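Local coordinates for D-glycero-beta-D-manno-heptose-1,7-bisphosphate 7-phosphatase (Mesorhizobium loti, PDB 2O2X), which removes the C-7 phosphate of D-glycero-beta-D-manno-heptose 1,7-bisphosphate with the help of magnesium, a step in the synthesis of ADP-heptose, at residues L154-M167 / K171-G183. Numbering follows the deposited sequence.
Sequences LQRSLIVGDKLADM and KRAGLAQGWLVDG
Lys171 N donates to Met167 O within helix 164-172, the helical arm of a beta-alpha-beta crossover in this HAD-like phosphatase; strands 158-161 and 177-181 lie next to each other and parallel. The helix ends in a Schellman motif at Gly174, whose positive phi suits glycine and whose carbonyl O receives a CA-H...O contact from Gln155 CA. Leu175 turns its side chain onto the segment leading into strand 158-161: CD1 sits 3.3 Å from Leu154 O, while CD2 reaches the Ser157 carbonyl and meets Ile159 CG2 at 4.0 Å, the two side chains lying roughly perpendicular. Shortening this side chain to an alanine would probably leave a gap beside Ser157 and strip Ile159 CG2 of its methyl neighbour. Ala176 N is tied to Gln155 O and Ser157 O through one water. At Gly178 a side chain would collide with both Ile159 CG2 and the selenium of Met167, present as selenomethionine, which lies 3.6 Å from Gly178 C. Trp179 engages with both backbone groups: its N donates to Ile159 O (2.8 Å), and its O takes Gly161 N nearly head-on (3.2 Å, C=O...N 174°). The indole runs alongside Leu158, whose CD2 approaches the ring edge at CZ3, and helix 199-211 packs on it too. Leu180 brings CD1 to the backbone of Asp162, predicted to bind magnesium, because chi1 (-178°) swings CG away from its own N; the carboxylate of Asp162 is salt-bridged to Lys163, which also pairs with Asp45. Finally, Val181 N bonds to Gly161 O, and Val181 CB rests 3.6 Å from Asp162 CB.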
ATOM      1  N   LEU A 154     -11.283  -8.202  -4.473  1.00 11.61           N
ATOM      2  CA  LEU A 154     -11.150  -6.758  -4.232  1.00 10.86           C
ATOM      3  C   LEU A 154     -12.323  -6.188  -3.451  1.00 13.73           C
ATOM      4  O   LEU A 154     -12.155  -5.295  -2.623  1.00 13.64           O
ATOM      5  CB  LEU A 154     -10.968  -5.985  -5.534  1.00 12.07           C
ATOM      6  CG  LEU A 154      -9.676  -6.195  -6.307  1.00 12.77           C
ATOM      7  CD1 LEU A 154      -9.717  -5.401  -7.607  1.00 16.88           C
ATOM      8  CD2 LEU A 154      -8.471  -5.810  -5.456  1.00 11.79           C
ATOM      9  N   GLN A 155     -13.510  -6.733  -3.655  1.00 13.74           N
ATOM     10  CA  GLN A 155     -14.688  -6.175  -3.019  1.00 14.08           C
ATOM     11  C   GLN A 155     -14.607  -6.320  -1.504  1.00 12.64           C
ATOM     12  O   GLN A 155     -15.142  -5.506  -0.788  1.00 15.11           O
ATOM     13  CB  GLN A 155     -15.955  -6.840  -3.579  1.00 15.20           C
ATOM     14  CG  GLN A 155     -16.219  -6.514  -5.048  1.00 23.20           C
ATOM     15  CD  GLN A 155     -15.250  -7.177  -6.031  1.00 36.62           C
ATOM     16  OE1 GLN A 155     -14.638  -8.223  -5.747  1.00 41.95           O
ATOM     17  NE2 GLN A 155     -15.105  -6.559  -7.201  1.00 46.05           N
ATOM     18  N   ARG A 156     -13.919  -7.352  -1.013  1.00 11.19           N
ATOM     19  CA  ARG A 156     -13.755  -7.559   0.424  1.00 12.43           C
ATOM     20  C   ARG A 156     -12.420  -7.026   0.974  1.00 11.42           C
ATOM     21  O   ARG A 156     -12.174  -7.132   2.165  1.00 11.28           O
ATOM     22  CB  ARG A 156     -13.908  -9.040   0.767  1.00 14.52           C
ATOM     23  CG  ARG A 156     -15.282  -9.610   0.383  1.00 19.27           C
ATOM     24  CD  ARG A 156     -15.445 -11.052   0.851  1.00 21.77           C
ATOM     25  NE  ARG A 156     -15.393 -11.165   2.305  1.00 31.84           N
ATOM     26  CZ  ARG A 156     -14.613 -12.005   2.999  1.00 39.89           C
ATOM     27  NH1 ARG A 156     -13.771 -12.856   2.394  1.00 39.75           N
ATOM     28  NH2 ARG A 156     -14.682 -11.998   4.329  1.00 44.22           N
ATOM     29  N   SER A 157     -11.559  -6.479   0.111  1.00 11.18           N
ATOM     30  CA  SER A 157     -10.248  -5.969   0.534  1.00 10.45           C
ATOM     31  C   SER A 157     -10.374  -4.661   1.279  1.00  8.26           C
ATOM     32  O   SER A 157     -11.414  -3.989   1.241  1.00 10.25           O
ATOM     33  CB  SER A 157      -9.344  -5.812  -0.702  1.00  9.98           C
ATOM     34  OG  SER A 157      -9.073  -7.096  -1.272  1.00  9.45           O
ATOM     35  N   LEU A 158      -9.300  -4.314   1.994  1.00  7.41           N
ATOM     36  CA  LEU A 158      -9.238  -3.077   2.750  1.00  8.81           C
ATOM     37  C   LEU A 158      -8.020  -2.297   2.296  1.00  8.60           C
ATOM     38  O   LEU A 158      -7.064  -2.876   1.800  1.00  9.29           O
ATOM     39  CB  LEU A 158      -9.068  -3.422   4.230  1.00 10.89           C
ATOM     40  CG  LEU A 158     -10.094  -4.409   4.821  1.00  9.74           C
ATOM     41  CD1 LEU A 158      -9.720  -4.675   6.280  1.00 13.94           C
ATOM     42  CD2 LEU A 158     -11.509  -3.871   4.723  1.00 13.84           C
ATOM     43  N   ILE A 159      -8.075  -0.977   2.455  1.00  8.09           N
ATOM     44  CA  ILE A 159      -6.934  -0.120   2.160  1.00  6.42           C
ATOM     45  C   ILE A 159      -6.726   0.837   3.327  1.00  6.90           C
ATOM     46  O   ILE A 159      -7.704   1.290   3.950  1.00  8.75           O
ATOM     47  CB  ILE A 159      -7.063   0.657   0.836  1.00  7.06           C
ATOM     48  CG1 ILE A 159      -5.739   1.400   0.504  1.00  9.23           C
ATOM     49  CG2 ILE A 159      -8.305   1.570   0.813  1.00  9.13           C
ATOM     50  CD1 ILE A 159      -5.547   1.752  -0.957  1.00  8.88           C
ATOM     51  N   VAL A 160      -5.460   1.118   3.638  1.00  6.80           N
ATOM     52  CA  VAL A 160      -5.062   2.074   4.666  1.00  7.56           C
ATOM     53  C   VAL A 160      -4.034   3.017   4.049  1.00  7.91           C
ATOM     54  O   VAL A 160      -3.084   2.573   3.398  1.00  8.37           O
ATOM     55  CB  VAL A 160      -4.457   1.361   5.863  1.00  7.37           C
ATOM     56  CG1 VAL A 160      -4.182   2.384   6.961  1.00  8.84           C
ATOM     57  CG2 VAL A 160      -5.352   0.217   6.317  1.00  9.15           C
ATOM     58  N   GLY A 161      -4.219   4.314   4.222  1.00  7.32           N
ATOM     59  CA  GLY A 161      -3.247   5.310   3.809  1.00  7.00           C
ATOM     60  C   GLY A 161      -3.502   6.645   4.463  1.00  7.94           C
ATOM     61  O   GLY A 161      -4.544   6.793   5.122  1.00  8.81           O
ATOM     62  N   ASP A 162      -2.615   7.618   4.263  1.00 11.55           N
ATOM     63  CA  ASP A 162      -2.816   8.927   4.894  1.00 11.53           C
ATOM     64  C   ASP A 162      -3.245   9.998   3.926  1.00 11.65           C
ATOM     65  O   ASP A 162      -3.360  11.159   4.311  1.00 11.56           O
ATOM     66  CB  ASP A 162      -1.580   9.373   5.707  1.00 12.35           C
ATOM     67  CG  ASP A 162      -0.477   9.998   4.868  1.00 20.50           C
ATOM     68  OD1 ASP A 162      -0.234   9.523   3.764  1.00 22.24           O
ATOM     69  OD2 ASP A 162       0.163  10.938   5.375  1.00 33.67           O
ATOM     70  N   LYS A 163      -3.503   9.619   2.676  1.00 10.61           N
ATOM     71  CA  LYS A 163      -3.930  10.591   1.671  1.00 12.92           C
ATOM     72  C   LYS A 163      -5.297  10.233   1.114  1.00 10.87           C
ATOM     73  O   LYS A 163      -5.660   9.071   0.998  1.00 10.12           O
ATOM     74  CB  LYS A 163      -2.860  10.723   0.584  1.00 15.63           C
ATOM     75  CG  LYS A 163      -1.634  11.496   1.156  1.00 22.38           C
ATOM     76  CD  LYS A 163      -0.328  11.354   0.390  1.00 25.27           C
ATOM     77  CE  LYS A 163       0.875  11.877   1.241  1.00 25.34           C
ATOM     78  NZ  LYS A 163       1.478  10.867   2.217  1.00 18.58           N
ATOM     79  N   LEU A 164      -6.072  11.251   0.766  1.00 12.37           N
ATOM     80  CA  LEU A 164      -7.374  11.026   0.147  1.00 11.88           C
ATOM     81  C   LEU A 164      -7.262  10.167  -1.110  1.00  9.30           C
ATOM     82  O   LEU A 164      -8.146   9.354  -1.374  1.00  9.86           O
ATOM     83  CB  LEU A 164      -8.066  12.343  -0.186  1.00 15.22           C
ATOM     84  CG  LEU A 164      -9.537  12.198  -0.602  1.00 20.14           C
ATOM     85  CD1 LEU A 164     -10.382  11.564   0.511  1.00 24.64           C
ATOM     86  CD2 LEU A 164     -10.094  13.576  -0.962  1.00 22.44           C
ATOM     87  N   ALA A 165      -6.169  10.305  -1.858  1.00  9.88           N
ATOM     88  CA  ALA A 165      -5.974   9.490  -3.055  1.00  9.43           C
ATOM     89  C   ALA A 165      -5.996   7.993  -2.787  1.00  8.46           C
ATOM     90  O   ALA A 165      -6.367   7.222  -3.651  1.00 10.08           O
ATOM     91  CB  ALA A 165      -4.671   9.854  -3.731  1.00 11.81           C
ATOM     92  N   ASP A 166      -5.586   7.574  -1.591  1.00  8.38           N
ATOM     93  CA  ASP A 166      -5.656   6.170  -1.236  1.00  8.70           C
ATOM     94  C   ASP A 166      -7.112   5.704  -1.084  1.00  9.18           C
ATOM     95  O   ASP A 166      -7.474   4.578  -1.456  1.00  9.29           O
ATOM     96  CB  ASP A 166      -4.918   5.901   0.081  1.00  9.96           C
ATOM     97  CG  ASP A 166      -3.424   6.249   0.027  1.00 15.41           C
ATOM     98  OD1 ASP A 166      -2.827   5.769  -0.931  1.00 22.47           O
ATOM     99  OD2 ASP A 166      -2.857   6.981   0.919  1.00 15.77           O
HETATM  100  N   MSE A 167      -7.948   6.570  -0.515  1.00  7.92           N
HETATM  101  CA  MSE A 167      -9.353   6.245  -0.318  1.00  7.45           C
HETATM  102  C   MSE A 167     -10.087   6.254  -1.641  1.00  9.15           C
HETATM  103  O   MSE A 167     -10.930   5.401  -1.883  1.00 10.08           O
HETATM  104  CB  MSE A 167     -10.006   7.248   0.623  1.00  8.03           C
HETATM  105  CG  MSE A 167      -9.407   7.350   2.045  1.00  8.31           C
HETATM  106 SE   MSE A 167      -9.449   5.679   3.031  0.75  8.42          SE
HETATM  107  CE  MSE A 167      -7.583   5.063   2.678  1.00 10.05           C
ATOM    108  N   LYS A 171     -11.970   3.040  -3.401  1.00  9.93           N
ATOM    109  CA  LYS A 171     -13.359   3.113  -3.873  0.50 11.15           C
ATOM    110  C   LYS A 171     -13.431   2.740  -5.355  1.00  9.52           C
ATOM    111  O   LYS A 171     -14.270   1.962  -5.780  1.00 11.89           O
ATOM    112  CB  LYS A 171     -13.903   4.526  -3.651  0.50 12.34           C
ATOM    113  CG  LYS A 171     -15.402   4.714  -3.947  0.50 11.63           C
ATOM    114  CD  LYS A 171     -15.908   6.060  -3.433  0.50 12.21           C
ATOM    115  CE  LYS A 171     -15.207   7.244  -4.137  0.50 14.31           C
ATOM    116  NZ  LYS A 171     -15.885   8.569  -3.902  0.50 18.78           N
ATOM    117  N   ARG A 172     -12.548   3.308  -6.141  1.00  9.11           N
ATOM    118  CA  ARG A 172     -12.568   3.080  -7.591  0.70  9.24           C
ATOM    119  C   ARG A 172     -12.223   1.645  -7.986  1.00 12.21           C
ATOM    120  O   ARG A 172     -12.618   1.191  -9.070  1.00 13.37           O
ATOM    121  CB  ARG A 172     -11.652   4.073  -8.308  0.70  9.59           C
ATOM    122  CG  ARG A 172     -12.092   5.539  -8.166  0.70 11.31           C
ATOM    123  CD  ARG A 172     -11.164   6.497  -8.890  0.70 13.14           C
ATOM    124  NE  ARG A 172     -11.245   7.869  -8.402  0.70 12.46           N
ATOM    125  CZ  ARG A 172     -10.499   8.866  -8.868  0.70 12.53           C
ATOM    126  NH1 ARG A 172      -9.632   8.656  -9.852  0.70 12.94           N
ATOM    127  NH2 ARG A 172     -10.616  10.083  -8.364  0.70  9.52           N
ATOM    128  N   ALA A 173     -11.477   0.942  -7.130  1.00 11.90           N
ATOM    129  CA  ALA A 173     -11.120  -0.457  -7.328  1.00 11.23           C
ATOM    130  C   ALA A 173     -12.238  -1.423  -6.911  1.00 12.60           C
ATOM    131  O   ALA A 173     -12.130  -2.628  -7.141  1.00 14.41           O
ATOM    132  CB  ALA A 173      -9.811  -0.782  -6.556  1.00 11.77           C
ATOM    133  N   GLY A 174     -13.270  -0.913  -6.257  1.00 11.41           N
ATOM    134  CA  GLY A 174     -14.395  -1.739  -5.838  1.00 12.47           C
ATOM    135  C   GLY A 174     -14.391  -2.153  -4.374  1.00 11.57           C
ATOM    136  O   GLY A 174     -15.229  -2.943  -3.943  1.00 12.69           O
ATOM    137  N   LEU A 175     -13.460  -1.634  -3.584  1.00 10.11           N
ATOM    138  CA  LEU A 175     -13.464  -1.895  -2.149  1.00 10.33           C
ATOM    139  C   LEU A 175     -14.656  -1.179  -1.507  1.00 10.00           C
ATOM    140  O   LEU A 175     -15.207  -0.259  -2.112  1.00 11.80           O
ATOM    141  CB  LEU A 175     -12.165  -1.417  -1.487  1.00 10.77           C
ATOM    142  CG  LEU A 175     -10.927  -2.304  -1.652  1.00  8.89           C
ATOM    143  CD1 LEU A 175     -10.485  -2.449  -3.103  1.00 10.58           C
ATOM    144  CD2 LEU A 175      -9.805  -1.741  -0.792  1.00 10.83           C
ATOM    145  N   ALA A 176     -15.025  -1.598  -0.305  1.00 10.89           N
ATOM    146  CA  ALA A 176     -16.119  -0.988   0.451  1.00 10.22           C
ATOM    147  C   ALA A 176     -15.694  -0.145   1.652  1.00 10.33           C
ATOM    148  O   ALA A 176     -16.516   0.608   2.208  1.00 10.94           O
ATOM    149  CB  ALA A 176     -17.062  -2.072   0.929  1.00 12.89           C
ATOM    150  N   GLN A 177     -14.427  -0.284   2.058  1.00 10.06           N
ATOM    151  CA  GLN A 177     -13.918   0.401   3.228  1.00 11.37           C
ATOM    152  C   GLN A 177     -12.458   0.708   3.071  1.00 10.37           C
ATOM    153  O   GLN A 177     -11.709  -0.077   2.494  1.00  9.45           O
ATOM    154  CB  GLN A 177     -14.001  -0.496   4.462  1.00 12.94           C
ATOM    155  CG  GLN A 177     -15.371  -0.787   4.959  1.00 19.32           C
ATOM    156  CD  GLN A 177     -15.309  -1.504   6.282  1.00 12.78           C
ATOM    157  OE1 GLN A 177     -15.533  -0.898   7.332  1.00 15.35           O
ATOM    158  NE2 GLN A 177     -14.992  -2.813   6.250  1.00 12.94           N
ATOM    159  N   GLY A 178     -12.052   1.830   3.642  1.00  9.13           N
ATOM    160  CA  GLY A 178     -10.648   2.136   3.846  1.00 10.86           C
ATOM    161  C   GLY A 178     -10.484   2.921   5.128  1.00 11.73           C
ATOM    162  O   GLY A 178     -11.454   3.488   5.646  1.00  9.57           O
ATOM    163  N   TRP A 179      -9.264   2.941   5.661  1.00  9.07           N
ATOM    164  CA  TRP A 179      -8.919   3.667   6.887  1.00 10.19           C
ATOM    165  C   TRP A 179      -7.980   4.783   6.525  1.00  8.51           C
ATOM    166  O   TRP A 179      -6.953   4.575   5.848  1.00  8.90           O
ATOM    167  CB  TRP A 179      -8.290   2.711   7.921  1.00  9.69           C
ATOM    168  CG  TRP A 179      -9.293   2.078   8.812  1.00  8.29           C
ATOM    169  CD1 TRP A 179      -9.631   2.479  10.082  1.00  8.60           C
ATOM    170  CD2 TRP A 179     -10.166   0.994   8.493  1.00 10.34           C
ATOM    171  NE1 TRP A 179     -10.626   1.689  10.576  1.00 12.46           N
ATOM    172  CE2 TRP A 179     -10.982   0.779   9.624  1.00 12.33           C
ATOM    173  CE3 TRP A 179     -10.336   0.171   7.356  1.00 13.19           C
ATOM    174  CZ2 TRP A 179     -11.965  -0.236   9.667  1.00 12.80           C
ATOM    175  CZ3 TRP A 179     -11.328  -0.827   7.401  1.00 14.48           C
ATOM    176  CH2 TRP A 179     -12.114  -1.007   8.557  1.00 12.32           C
ATOM    177  N   LEU A 180      -8.332   5.987   6.934  1.00  8.38           N
ATOM    178  CA  LEU A 180      -7.527   7.149   6.633  1.00  7.51           C
ATOM    179  C   LEU A 180      -6.728   7.570   7.845  1.00  7.02           C
ATOM    180  O   LEU A 180      -7.245   8.101   8.840  1.00  8.63           O
ATOM    181  CB  LEU A 180      -8.423   8.275   6.121  1.00  9.56           C
ATOM    182  CG  LEU A 180      -7.779   9.586   5.694  1.00  8.80           C
ATOM    183  CD1 LEU A 180      -6.854   9.375   4.519  1.00  9.99           C
ATOM    184  CD2 LEU A 180      -8.863  10.581   5.290  1.00 10.86           C
ATOM    185  N   VAL A 181      -5.438   7.309   7.760  1.00  7.29           N
ATOM    186  CA  VAL A 181      -4.498   7.706   8.819  1.00  8.82           C
ATOM    187  C   VAL A 181      -4.623   9.188   9.104  1.00  8.85           C
ATOM    188  O   VAL A 181      -4.499   9.987   8.190  1.00 10.30           O
ATOM    189  CB  VAL A 181      -3.062   7.379   8.377  1.00  8.67           C
ATOM    190  CG1 VAL A 181      -2.023   7.970   9.351  1.00  8.99           C
ATOM    191  CG2 VAL A 181      -2.892   5.872   8.259  1.00 12.24           C
ATOM    192  N   ASP A 182      -4.884   9.525  10.377  1.00  9.71           N
ATOM    193  CA  ASP A 182      -5.026  10.890  10.858  1.00 11.77           C
ATOM    194  C   ASP A 182      -6.204  11.623  10.230  1.00 13.88           C
ATOM    195  O   ASP A 182      -6.260  12.841  10.282  1.00 16.45           O
ATOM    196  CB  ASP A 182      -3.722  11.682  10.660  1.00 13.24           C
ATOM    197  CG  ASP A 182      -2.559  11.105  11.438  1.00 17.21           C
ATOM    198  OD1 ASP A 182      -2.772  10.473  12.487  1.00 18.85           O
ATOM    199  OD2 ASP A 182      -1.410  11.276  10.955  1.00 23.91           O
ATOM    200  N   GLY A 183      -7.146  10.895   9.648  1.00 10.13           N
ATOM    201  CA  GLY A 183      -8.231  11.516   8.913  1.00 10.28           C
ATOM    202  C   GLY A 183      -9.596  11.339   9.558  1.00 11.04           C
ATOM    203  O   GLY A 183      -9.783  10.558  10.515  1.00 12.05           O
TER
HETATM  204  O   HOH W   1     -14.062  -3.886   1.174  1.00 12.28           O
HETATM  205  O   HOH W   2      -4.841  12.089   6.523  1.00 14.49           O